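6-phospho-beta-d glycosidase (Streptococcus pyogenes, PDB 5FOO) probably hydrolyses 6-phosphorylated beta-glucosides as a glycoside hydrolase family 1 enzyme, and binds the glucose 6-phosphate mimic 6-phosphocyclophellitol in its pocket. Local coordinates at residues A[57-62]-A[99-104]; A[256-261]-A[356-361]; A[32-37]-A[178-183]; A[381-386]-A[446-451]. The protein carries 1 engineered substitution. All blocks are in the same frame, centred on the assembly; numbering follows the deposited sequence.

How the interactions relate
A closed eight-stranded barrel illustrates how contacts distant in sequence secure a single fold. From the N terminus, helix 30-37 opens interaction 3, which closes only at 178-183, some 140 residues later. Within that long loop sits interaction 1, where 57-62 meets 99-104 and two neighbouring outer helices pair. Interaction 2 then joins the end of helix 235-258 to the turn before strand 362-367, and interaction 4 follows, linking the loop ahead of helix 387-405 to the start of helix 448-459. None of the loops cross. Interactions 2 and 3 lie on opposite sides of the chain's centre, as do 2 and 4, whose centres are about 40 Å apart.

Interaction 1. Residues A[57-62]-A[99-104]; sequences QIESDL and YNRVID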
# COMPACT_ATOMS: atom_id res chain seq x y z
N GLN A 57 16.62 14.90 -0.68
CA GLN A 57 16.32 15.17 -2.09
C GLN A 57 14.85 15.33 -2.49
O GLN A 57 14.56 15.40 -3.66
CB GLN A 57 16.93 14.04 -2.94
CG GLN A 57 18.46 14.02 -2.86
CD GLN A 57 19.07 13.20 -4.00
OE1 GLN A 57 18.78 13.46 -5.17
NE2 GLN A 57 19.85 12.18 -3.67
N ILE A 58 13.93 15.37 -1.54
CA ILE A 58 12.53 15.49 -1.89
C ILE A 58 12.24 16.67 -2.81
O ILE A 58 11.49 16.52 -3.82
CB ILE A 58 11.58 15.41 -0.64
CG1 ILE A 58 10.13 15.22 -1.09
CG2 ILE A 58 11.75 16.64 0.22
CD1 ILE A 58 9.87 13.96 -1.86
N GLU A 59 12.81 17.82 -2.53
CA GLU A 59 12.53 19.02 -3.36
C GLU A 59 13.01 18.79 -4.79
O GLU A 59 12.24 18.93 -5.73
CB GLU A 59 13.25 20.29 -2.87
CG GLU A 59 12.68 20.93 -1.64
CD GLU A 59 13.20 20.33 -0.36
OE1 GLU A 59 13.97 19.31 -0.38
OE2 GLU A 59 12.79 20.90 0.68
N SER A 60 14.28 18.39 -4.94
CA SER A 60 14.80 18.15 -6.32
C SER A 60 14.09 16.98 -7.01
O SER A 60 13.81 17.07 -8.21
CB SER A 60 16.31 17.94 -6.35
OG SER A 60 16.63 16.86 -5.51
N ASP A 61 13.73 15.93 -6.26
CA ASP A 61 12.89 14.82 -6.79
C ASP A 61 11.55 15.32 -7.33
O ASP A 61 11.10 14.93 -8.45
CB ASP A 61 12.58 13.79 -5.68
CG ASP A 61 13.77 12.83 -5.36
OD1 ASP A 61 14.86 12.96 -6.00
OD2 ASP A 61 13.59 11.94 -4.46
N LEU A 62 10.85 16.15 -6.55
CA LEU A 62 9.51 16.60 -7.04
C LEU A 62 9.63 17.53 -8.27
O LEU A 62 8.86 17.45 -9.20
CB LEU A 62 8.71 17.27 -5.93
CG LEU A 62 8.31 16.24 -4.84
CD1 LEU A 62 7.92 17.01 -3.62
CD2 LEU A 62 7.16 15.35 -5.30
N TYR A 99 8.04 17.24 6.98
CA TYR A 99 6.80 16.98 6.22
C TYR A 99 6.23 18.30 5.63
O TYR A 99 5.65 18.33 4.52
CB TYR A 99 5.80 16.12 7.05
CG TYR A 99 6.33 14.70 7.18
CD1 TYR A 99 6.47 13.91 6.05
CD2 TYR A 99 6.75 14.17 8.44
CE1 TYR A 99 6.99 12.64 6.14
CE2 TYR A 99 7.29 12.91 8.53
CZ TYR A 99 7.42 12.16 7.38
OH TYR A 99 8.00 10.90 7.42
N ASN A 100 6.53 19.42 6.30
CA ASN A 100 6.20 20.72 5.70
C ASN A 100 7.02 20.95 4.40
O ASN A 100 6.44 21.41 3.43
CB ASN A 100 6.28 21.86 6.70
CG ASN A 100 5.01 21.98 7.54
OD1 ASN A 100 3.90 21.76 7.03
ND2 ASN A 100 5.17 22.29 8.85
N ARG A 101 8.29 20.54 4.38
CA ARG A 101 9.14 20.62 3.15
C ARG A 101 8.51 19.76 2.05
O ARG A 101 8.29 20.25 0.96
CB ARG A 101 10.60 20.17 3.39
CG ARG A 101 11.56 21.17 4.01
CD ARG A 101 12.95 20.57 4.36
NE ARG A 101 13.54 19.83 3.23
CZ ARG A 101 14.27 18.70 3.33
NH1 ARG A 101 14.56 18.15 4.50
NH2 ARG A 101 14.73 18.12 2.25
N VAL A 102 8.16 18.50 2.36
CA VAL A 102 7.57 17.61 1.38
C VAL A 102 6.29 18.20 0.76
O VAL A 102 6.08 18.23 -0.45
CB VAL A 102 7.18 16.22 2.01
CG1 VAL A 102 6.54 15.36 0.96
CG2 VAL A 102 8.36 15.50 2.62
N ILE A 103 5.38 18.58 1.62
CA ILE A 103 4.09 19.10 1.13
C ILE A 103 4.25 20.43 0.35
O ILE A 103 3.64 20.62 -0.75
CB ILE A 103 3.12 19.26 2.32
CG1 ILE A 103 2.75 17.84 2.89
CG2 ILE A 103 1.88 20.12 1.94
CD1 ILE A 103 2.44 17.83 4.35
N ASP A 104 5.04 21.36 0.89
CA ASP A 104 5.22 22.66 0.20
C ASP A 104 5.90 22.48 -1.16
O ASP A 104 5.52 23.13 -2.11
CB ASP A 104 6.01 23.66 1.03
CG ASP A 104 5.24 24.15 2.27
OD1 ASP A 104 3.99 24.08 2.33
OD2 ASP A 104 5.93 24.54 3.23
O HOH W 1 10.00 22.24 0.44
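Ile58 and Val102 are the residues whose CA atoms come nearest, 6.3 Å apart, where helices 54-67 and 93-108 run parallel with local axes 9.2 Å apart and inclined by 9°. These are successive outer helices of the beta/alpha (TIM) barrel, one before strand 72-76 and the other before strand 112-116. Toward the barrel, Ile58 and Val102 cross at about a right angle: Ile58 CG1 sits against both methyls of Val102, 4.1 Å from CG2. One turn on, Leu62 brings CD1 to the carbonyl O of Val102, and Tyr73 of strand 72-76 underlies Ile58 and Leu62. Farther out the contact becomes ionic. Arg101 takes hold of Glu59 side-on, NE giving a bond to OE2 (2.9 Å) and NH2 one to OE1 (3.0 Å), each on the syn lone pair. The carboxylate and guanidinium planes differ by only 6°, and the paired, almost straight bonds fix the rotation of both groups. The bend in the Glu59 chain (chi2 86°) swings the carboxylate over to its partner. Arg101 is gripped again by Tyr55, whose carbonyl accepts from NH2 and whose ring makes a cation-pi contact. A water bridges the helices, donating to Glu59 OE2 (3.1 Å) and to Arg101 O (2.7 Å).

Interaction 2. Residues A[256-261]-A[356-361]; sequences AVHGKF and HYDNIP
His258 and Tyr357 meet rim to rim, neither ring lying over the other's face; their planes are inclined by 21° and their centroids stand 5.7 Å apart. The nearest carbons are His258 CE1 and Tyr357 CD1, at 3.8 Å. Val257 touches both rings: its CG1 lies over the centre of one imidazole face and meets the edge of the phenol ring, 4.1 Å from Tyr357 CD1. The other methyl of Val257, CG2, turns to Ile360 CD1 at 4.0 Å, where the two side chains cross at a slant. The end of helix 235-258 thus packs against the turn leading from helix 344-356 into strand 362-367, at the barrel end opposite the active site. Around the imidazole rim, His356 O lies close to the ring plane, 3.6 Å from His258 CE1. The Asp358 side chain comes to meet His258 from the opposite direction, its carboxylate steeply turned against the ring. His258 NE2 donates to Asp358 OD2 (3.0 Å), but the bond is bent, 141° at the hydrogen, and strikes the oxygen from above the carboxylate plane. Because His258 ND1 is hydrogen-bonded to Glu254, a carboxylate attends each ring nitrogen, which would probably favour the protonated imidazolium.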
# COMPACT_ATOMS: atom_id res chain seq x y z
N ALA A 256 -14.32 -0.88 5.28
CA ALA A 256 -14.02 0.46 4.74
C ALA A 256 -15.24 1.16 4.09
O ALA A 256 -15.49 2.32 4.37
CB ALA A 256 -12.90 0.40 3.74
N VAL A 257 -15.96 0.44 3.23
CA VAL A 257 -16.95 0.99 2.36
C VAL A 257 -18.35 0.90 2.99
O VAL A 257 -19.07 1.86 2.96
CB VAL A 257 -16.98 0.21 1.04
CG1 VAL A 257 -18.09 0.72 0.15
CG2 VAL A 257 -15.62 0.28 0.31
N HIS A 258 -18.73 -0.26 3.54
CA HIS A 258 -20.04 -0.48 4.10
C HIS A 258 -20.03 -0.44 5.58
O HIS A 258 -21.08 -0.48 6.12
CB HIS A 258 -20.72 -1.75 3.58
CG HIS A 258 -20.94 -1.74 2.09
ND1 HIS A 258 -20.40 -2.69 1.25
CD2 HIS A 258 -21.59 -0.86 1.29
CE1 HIS A 258 -20.74 -2.43 -0.00
NE2 HIS A 258 -21.43 -1.30 -0.01
N GLY A 259 -18.90 -0.30 6.25
CA GLY A 259 -18.93 -0.12 7.72
C GLY A 259 -19.41 -1.38 8.49
O GLY A 259 -19.91 -1.25 9.62
N LYS A 260 -19.24 -2.57 7.90
CA LYS A 260 -19.62 -3.84 8.52
C LYS A 260 -18.58 -4.89 8.18
O LYS A 260 -17.90 -4.80 7.16
CB LYS A 260 -20.97 -4.37 7.99
CG LYS A 260 -22.10 -3.37 7.86
N PHE A 261 -18.44 -5.92 9.00
CA PHE A 261 -17.62 -7.06 8.59
C PHE A 261 -18.49 -8.05 7.83
O PHE A 261 -19.64 -8.08 8.03
CB PHE A 261 -17.00 -7.65 9.77
CG PHE A 261 -15.98 -6.76 10.40
CD1 PHE A 261 -14.75 -6.61 9.82
CD2 PHE A 261 -16.26 -6.05 11.56
CE1 PHE A 261 -13.80 -5.76 10.40
CE2 PHE A 261 -15.32 -5.21 12.12
CZ PHE A 261 -14.09 -5.07 11.54
N HIS A 356 -20.21 -4.06 -6.92
CA HIS A 356 -20.33 -4.53 -5.55
C HIS A 356 -19.97 -3.49 -4.52
O HIS A 356 -20.27 -3.66 -3.31
CB HIS A 356 -19.50 -5.82 -5.39
CG HIS A 356 -20.00 -6.95 -6.25
ND1 HIS A 356 -21.09 -7.72 -5.90
CD2 HIS A 356 -19.59 -7.41 -7.45
CE1 HIS A 356 -21.34 -8.60 -6.85
NE2 HIS A 356 -20.45 -8.43 -7.80
N TYR A 357 -19.39 -2.37 -4.94
CA TYR A 357 -19.02 -1.39 -3.92
C TYR A 357 -19.53 -0.02 -4.25
O TYR A 357 -18.83 0.96 -3.97
CB TYR A 357 -17.50 -1.44 -3.70
CG TYR A 357 -17.13 -2.71 -2.99
CD1 TYR A 357 -17.37 -2.88 -1.64
CD2 TYR A 357 -16.58 -3.78 -3.69
CE1 TYR A 357 -17.07 -4.10 -0.98
CE2 TYR A 357 -16.27 -4.95 -3.04
CZ TYR A 357 -16.52 -5.10 -1.71
OH TYR A 357 -16.16 -6.28 -1.12
N ASP A 358 -20.75 -0.01 -4.83
CA ASP A 358 -21.58 1.17 -5.09
C ASP A 358 -20.89 2.11 -6.04
O ASP A 358 -21.09 3.31 -6.01
CB ASP A 358 -21.86 1.90 -3.79
CG ASP A 358 -22.50 1.03 -2.76
OD1 ASP A 358 -23.39 0.26 -3.12
OD2 ASP A 358 -22.14 1.11 -1.59
N ASN A 359 -20.01 1.58 -6.87
CA ASN A 359 -19.13 2.41 -7.67
C ASN A 359 -18.55 3.65 -6.98
O ASN A 359 -18.38 4.68 -7.65
CB ASN A 359 -19.90 2.85 -8.92
CG ASN A 359 -19.03 2.98 -10.15
OD1 ASN A 359 -17.89 2.47 -10.24
ND2 ASN A 359 -19.58 3.64 -11.13
N ILE A 360 -18.22 3.57 -5.68
CA ILE A 360 -17.55 4.71 -5.09
C ILE A 360 -16.20 5.09 -5.79
O ILE A 360 -15.59 4.29 -6.52
CB ILE A 360 -17.24 4.53 -3.61
CG1 ILE A 360 -16.32 3.37 -3.35
CG2 ILE A 360 -18.52 4.41 -2.78
CD1 ILE A 360 -15.67 3.52 -2.00
N PRO A 361 -15.71 6.31 -5.52
CA PRO A 361 -14.45 6.63 -6.22
C PRO A 361 -13.25 5.81 -5.74
O PRO A 361 -13.11 5.53 -4.54
CB PRO A 361 -14.25 8.13 -5.96
CG PRO A 361 -15.58 8.64 -5.43
CD PRO A 361 -16.30 7.47 -4.83

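Interaction 3. Residues A[32-37]-A[178-183]; sequences DYWYEE and FHYPAI
Tyr180 reaches from its loop to helix 30-37 across the face of Trp34, and its side chain can be followed atom by atom. Tyr180 CB lies over the five-membered ring of Trp34, 4.2 Å from its centroid, a CH-pi contact. With CG swung anti to the backbone N (chi1 -168°), the phenol ring continues beyond the indole toward Tyr33. Tyr180 CD2 comes next, 3.7 Å from Trp34 CD1, and brings the edge of the tyrosine onto the indole face in a T-shaped pair with planes 63° apart. Farther out the ring changes role and offers its own face: Tyr33 drives an edge into it at a plane angle of 77°, with CZ of Tyr180 3.6 Å from Tyr33 CE2. At the tip, Tyr180 OH lies 3.5 Å from the same CE2, near the plane of the Tyr33 ring. Pro181 CB covers the opposite face of Tyr180. This aromatic cluster belongs to the catalytic end of the TIM barrel, where helix 30-37, in the connection after strand 9-13, meets the loop after helix 166-174; the Phe178 side chain is about 8 Å from the bound 6-phosphocyclophellitol. Trp34 also rests on the loop's backbone. The amide N of Tyr180 sits over the indole face, 3.4 Å from Trp34 CZ3, whereas Phe178 O stands at the edge, 3.3 Å from the same CZ3. Ala182 CB touches CZ2 of Trp34 at 4.2 Å, and the indole NE1 makes a weak hydrogen bond to Glu38.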
# COMPACT_ATOMS: atom_id res chain seq x y z
N ASP A 32 13.30 -0.73 10.70
CA ASP A 32 14.54 -0.17 11.14
C ASP A 32 15.13 -1.09 12.21
O ASP A 32 16.34 -1.35 12.21
CB ASP A 32 14.39 1.21 11.78
CG ASP A 32 13.68 2.23 10.90
OD1 ASP A 32 13.94 2.25 9.68
OD2 ASP A 32 12.90 3.04 11.47
N TYR A 33 14.28 -1.52 13.15
CA TYR A 33 14.70 -2.37 14.25
C TYR A 33 15.22 -3.73 13.78
O TYR A 33 16.31 -4.22 14.22
CB TYR A 33 13.57 -2.61 15.24
CG TYR A 33 13.98 -3.54 16.35
CD1 TYR A 33 14.84 -3.08 17.35
CD2 TYR A 33 13.47 -4.84 16.44
CE1 TYR A 33 15.21 -3.92 18.40
CE2 TYR A 33 13.82 -5.69 17.49
CZ TYR A 33 14.71 -5.21 18.45
OH TYR A 33 15.07 -5.99 19.48
N TRP A 34 14.40 -4.32 12.92
CA TRP A 34 14.72 -5.57 12.29
C TRP A 34 16.05 -5.58 11.55
O TRP A 34 16.83 -6.54 11.66
CB TRP A 34 13.60 -6.02 11.34
CG TRP A 34 13.44 -7.56 11.20
CD1 TRP A 34 14.07 -8.54 11.92
CD2 TRP A 34 12.58 -8.23 10.28
NE1 TRP A 34 13.65 -9.78 11.49
CE2 TRP A 34 12.75 -9.61 10.48
CE3 TRP A 34 11.72 -7.79 9.26
CZ2 TRP A 34 12.05 -10.55 9.75
CZ3 TRP A 34 11.01 -8.74 8.54
CH2 TRP A 34 11.16 -10.09 8.78
N TYR A 35 16.30 -4.55 10.75
CA TYR A 35 17.58 -4.41 10.12
C TYR A 35 18.73 -4.27 11.15
O TYR A 35 19.82 -4.82 10.92
CB TYR A 35 17.61 -3.30 9.07
CG TYR A 35 18.96 -3.17 8.44
CD1 TYR A 35 19.33 -4.01 7.39
CD2 TYR A 35 19.90 -2.28 8.93
CE1 TYR A 35 20.60 -3.95 6.82
CE2 TYR A 35 21.18 -2.19 8.40
CZ TYR A 35 21.53 -3.03 7.36
OH TYR A 35 22.76 -2.93 6.80
N GLU A 36 18.52 -3.54 12.22
CA GLU A 36 19.57 -3.41 13.26
C GLU A 36 19.97 -4.78 13.86
O GLU A 36 21.15 -5.06 14.05
CB GLU A 36 19.18 -2.46 14.38
CG GLU A 36 19.26 -0.99 13.99
CD GLU A 36 18.92 -0.05 15.15
OE1 GLU A 36 18.75 -0.49 16.31
OE2 GLU A 36 18.72 1.14 14.89
N GLU A 37 18.97 -5.63 14.04
CA GLU A 37 19.14 -6.95 14.67
C GLU A 37 19.61 -8.03 13.73
O GLU A 37 20.42 -8.84 14.13
CB GLU A 37 17.83 -7.43 15.30
CG GLU A 37 17.34 -6.55 16.40
CD GLU A 37 18.30 -6.51 17.57
OE1 GLU A 37 18.51 -7.56 18.19
OE2 GLU A 37 18.84 -5.44 17.86
N PHE A 178 7.16 -12.23 7.21
CA PHE A 178 7.93 -11.28 6.37
C PHE A 178 7.94 -9.84 6.85
O PHE A 178 8.63 -9.00 6.28
CB PHE A 178 7.55 -11.43 4.89
CG PHE A 178 6.11 -11.08 4.55
CD1 PHE A 178 5.74 -9.73 4.28
CD2 PHE A 178 5.13 -12.08 4.44
CE1 PHE A 178 4.42 -9.44 3.92
CE2 PHE A 178 3.82 -11.78 4.05
CZ PHE A 178 3.46 -10.46 3.83
N HIS A 179 7.20 -9.55 7.89
CA HIS A 179 7.47 -8.39 8.74
C HIS A 179 7.79 -8.86 10.14
O HIS A 179 7.24 -9.87 10.63
CB HIS A 179 6.19 -7.49 8.88
CG HIS A 179 5.73 -6.91 7.59
ND1 HIS A 179 4.55 -6.19 7.47
CD2 HIS A 179 6.30 -6.90 6.36
CE1 HIS A 179 4.40 -5.79 6.22
NE2 HIS A 179 5.44 -6.22 5.51
N TYR A 180 8.58 -8.05 10.81
CA TYR A 180 8.76 -8.16 12.24
C TYR A 180 7.51 -7.99 13.11
O TYR A 180 6.68 -7.15 12.75
CB TYR A 180 9.82 -7.11 12.71
CG TYR A 180 10.28 -7.36 14.15
CD1 TYR A 180 9.60 -6.83 15.21
CD2 TYR A 180 11.37 -8.24 14.43
CE1 TYR A 180 9.99 -7.10 16.54
CE2 TYR A 180 11.79 -8.50 15.76
CZ TYR A 180 11.08 -7.95 16.79
OH TYR A 180 11.43 -8.21 18.07
N PRO A 181 7.17 -9.04 13.90
CA PRO A 181 8.00 -9.76 14.85
C PRO A 181 8.10 -11.13 14.17
O PRO A 181 8.72 -12.00 14.71
CB PRO A 181 7.20 -9.85 16.15
CG PRO A 181 5.78 -9.71 15.73
CD PRO A 181 5.83 -8.80 14.50
N ALA A 182 7.51 -11.28 12.98
CA ALA A 182 7.55 -12.49 12.19
C ALA A 182 7.18 -13.74 12.97
O ALA A 182 7.88 -14.72 12.89
CB ALA A 182 8.94 -12.67 11.60
N ILE A 183 6.08 -13.70 13.69
CA ILE A 183 5.59 -14.83 14.46
C ILE A 183 4.39 -15.41 13.74
O ILE A 183 3.85 -14.81 12.79
CB ILE A 183 5.23 -14.48 15.95
CG1 ILE A 183 4.07 -13.50 16.05
CG2 ILE A 183 6.45 -13.95 16.69
CD1 ILE A 183 3.74 -13.05 17.46

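Interaction 4. Residues A[381-386]-A[446-451]; sequences TGQIQD and PKASAY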
# COMPACT_ATOMS: atom_id res chain seq x y z
N THR A 381 23.81 5.68 -24.51
CA THR A 381 23.77 6.89 -23.71
C THR A 381 23.85 6.69 -22.22
O THR A 381 24.00 7.67 -21.52
CB THR A 381 22.58 7.81 -24.08
OG1 THR A 381 22.75 9.05 -23.40
CG2 THR A 381 21.21 7.24 -23.73
N GLY A 382 23.76 5.46 -21.72
CA GLY A 382 23.69 5.19 -20.28
C GLY A 382 22.30 5.10 -19.64
O GLY A 382 22.16 4.68 -18.52
N GLN A 383 21.26 5.49 -20.38
CA GLN A 383 19.88 5.37 -19.94
C GLN A 383 19.45 3.94 -19.98
O GLN A 383 19.61 3.31 -21.01
CB GLN A 383 18.99 6.14 -20.89
CG GLN A 383 17.50 6.03 -20.60
CD GLN A 383 16.65 6.96 -21.44
OE1 GLN A 383 15.91 6.54 -22.34
NE2 GLN A 383 16.75 8.24 -21.15
N ILE A 384 18.83 3.47 -18.90
CA ILE A 384 18.18 2.18 -18.87
C ILE A 384 17.01 2.12 -19.84
O ILE A 384 16.10 2.89 -19.73
CB ILE A 384 17.72 1.82 -17.44
CG1 ILE A 384 18.93 1.70 -16.50
CG2 ILE A 384 16.98 0.49 -17.45
CD1 ILE A 384 18.59 1.52 -15.03
N GLN A 385 17.04 1.18 -20.79
CA GLN A 385 15.96 0.96 -21.76
C GLN A 385 15.04 -0.08 -21.26
O GLN A 385 15.10 -1.21 -21.69
CB GLN A 385 16.51 0.49 -23.11
CG GLN A 385 17.50 1.48 -23.67
CD GLN A 385 16.95 2.91 -23.74
OE1 GLN A 385 17.40 3.80 -23.03
NE2 GLN A 385 15.97 3.12 -24.59
N ASP A 386 14.15 0.34 -20.38
CA ASP A 386 13.24 -0.60 -19.71
C ASP A 386 11.97 -0.77 -20.47
O ASP A 386 10.87 -0.44 -19.95
CB ASP A 386 12.96 -0.17 -18.25
CG ASP A 386 12.43 1.27 -18.11
OD1 ASP A 386 12.60 2.13 -19.02
OD2 ASP A 386 11.90 1.58 -17.04
N PRO A 446 16.62 9.26 -15.09
CA PRO A 446 15.37 8.75 -15.71
C PRO A 446 15.61 7.57 -16.61
O PRO A 446 16.59 7.58 -17.36
CB PRO A 446 14.90 9.92 -16.56
CG PRO A 446 15.38 11.13 -15.77
CD PRO A 446 16.70 10.74 -15.15
N LYS A 447 14.71 6.60 -16.58
CA LYS A 447 14.76 5.46 -17.49
C LYS A 447 13.86 5.78 -18.66
O LYS A 447 13.06 6.77 -18.63
CB LYS A 447 14.32 4.15 -16.81
CG LYS A 447 14.90 3.92 -15.44
CD LYS A 447 14.50 2.55 -14.88
CE LYS A 447 14.89 2.42 -13.41
NZ LYS A 447 14.16 1.37 -12.65
N ALA A 448 13.96 4.98 -19.72
CA ALA A 448 13.04 5.16 -20.83
C ALA A 448 11.57 5.21 -20.42
O ALA A 448 10.78 5.88 -21.08
CB ALA A 448 13.21 4.07 -21.86
N SER A 449 11.18 4.47 -19.38
CA SER A 449 9.77 4.43 -19.02
C SER A 449 9.33 5.77 -18.44
O SER A 449 8.18 6.11 -18.56
CB SER A 449 9.44 3.32 -18.04
OG SER A 449 10.21 3.51 -16.92
N ALA A 450 10.25 6.55 -17.88
CA ALA A 450 9.89 7.88 -17.38
C ALA A 450 9.42 8.81 -18.50
O ALA A 450 8.48 9.60 -18.26
CB ALA A 450 11.07 8.51 -16.66
N TYR A 451 10.09 8.76 -19.67
CA TYR A 451 9.71 9.58 -20.84
C TYR A 451 8.47 9.03 -21.48
O TYR A 451 7.64 9.81 -21.98
CB TYR A 451 10.88 9.75 -21.85
CG TYR A 451 12.01 10.47 -21.19
CD1 TYR A 451 11.91 11.85 -20.85
CD2 TYR A 451 13.17 9.81 -20.85
CE1 TYR A 451 12.94 12.51 -20.20
CE2 TYR A 451 14.19 10.44 -20.19
CZ TYR A 451 14.06 11.77 -19.87
OH TYR A 451 15.09 12.35 -19.23
O HOH W 2 18.59 5.09 -16.53
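A polar contact between a loop and the start of a helix joins Ile384 and Asp386 to Ala448 and Ser449, on the periphery of the barrel where the connection ahead of helix 387-405 meets helix 448-459. Its backbone element is one bond from Ala448 N to Ile384 O, 3.0 Å long and practically straight at 177°, with the donor placed along the C=O axis. Next to it, the Asp386 carboxylate holds Ser449, at the start of helix 448-459, by its backbone N and its hydroxyl. Asp386 OD1 accepts from the backbone N of Ser449 (2.8 Å, 134° at the hydrogen), and Asp386 OD2 receives the Ser449 hydroxyl OG at 2.6 Å; both are met on the syn side, somewhat out of the carboxylate plane. Asp386 can reach across because CG lies between its backbone N and carbonyl carbon (chi1 55°). Although it occupies the N-cap position of helix 387-405, its side chain makes no capping bond there. Lys447 and Ile384 run side by side in the same direction, CG of the lysine 4.0 Å from CB of the isoleucine; the extended lysine chain takes NZ on to salt bridges with Glu374 and Asp420 and to the carbonyl O of Gly433. On the other flank, Gln383 lies extended over the helix start, its CG 3.7 Å from Pro446 O, and a water accepts from Ile384 N at 2.9 Å. Asp386 OD2 also pairs with Arg389. Two donors from the helix start and an arginine thus surround one carboxylate, which should help to keep Asp386 ionised.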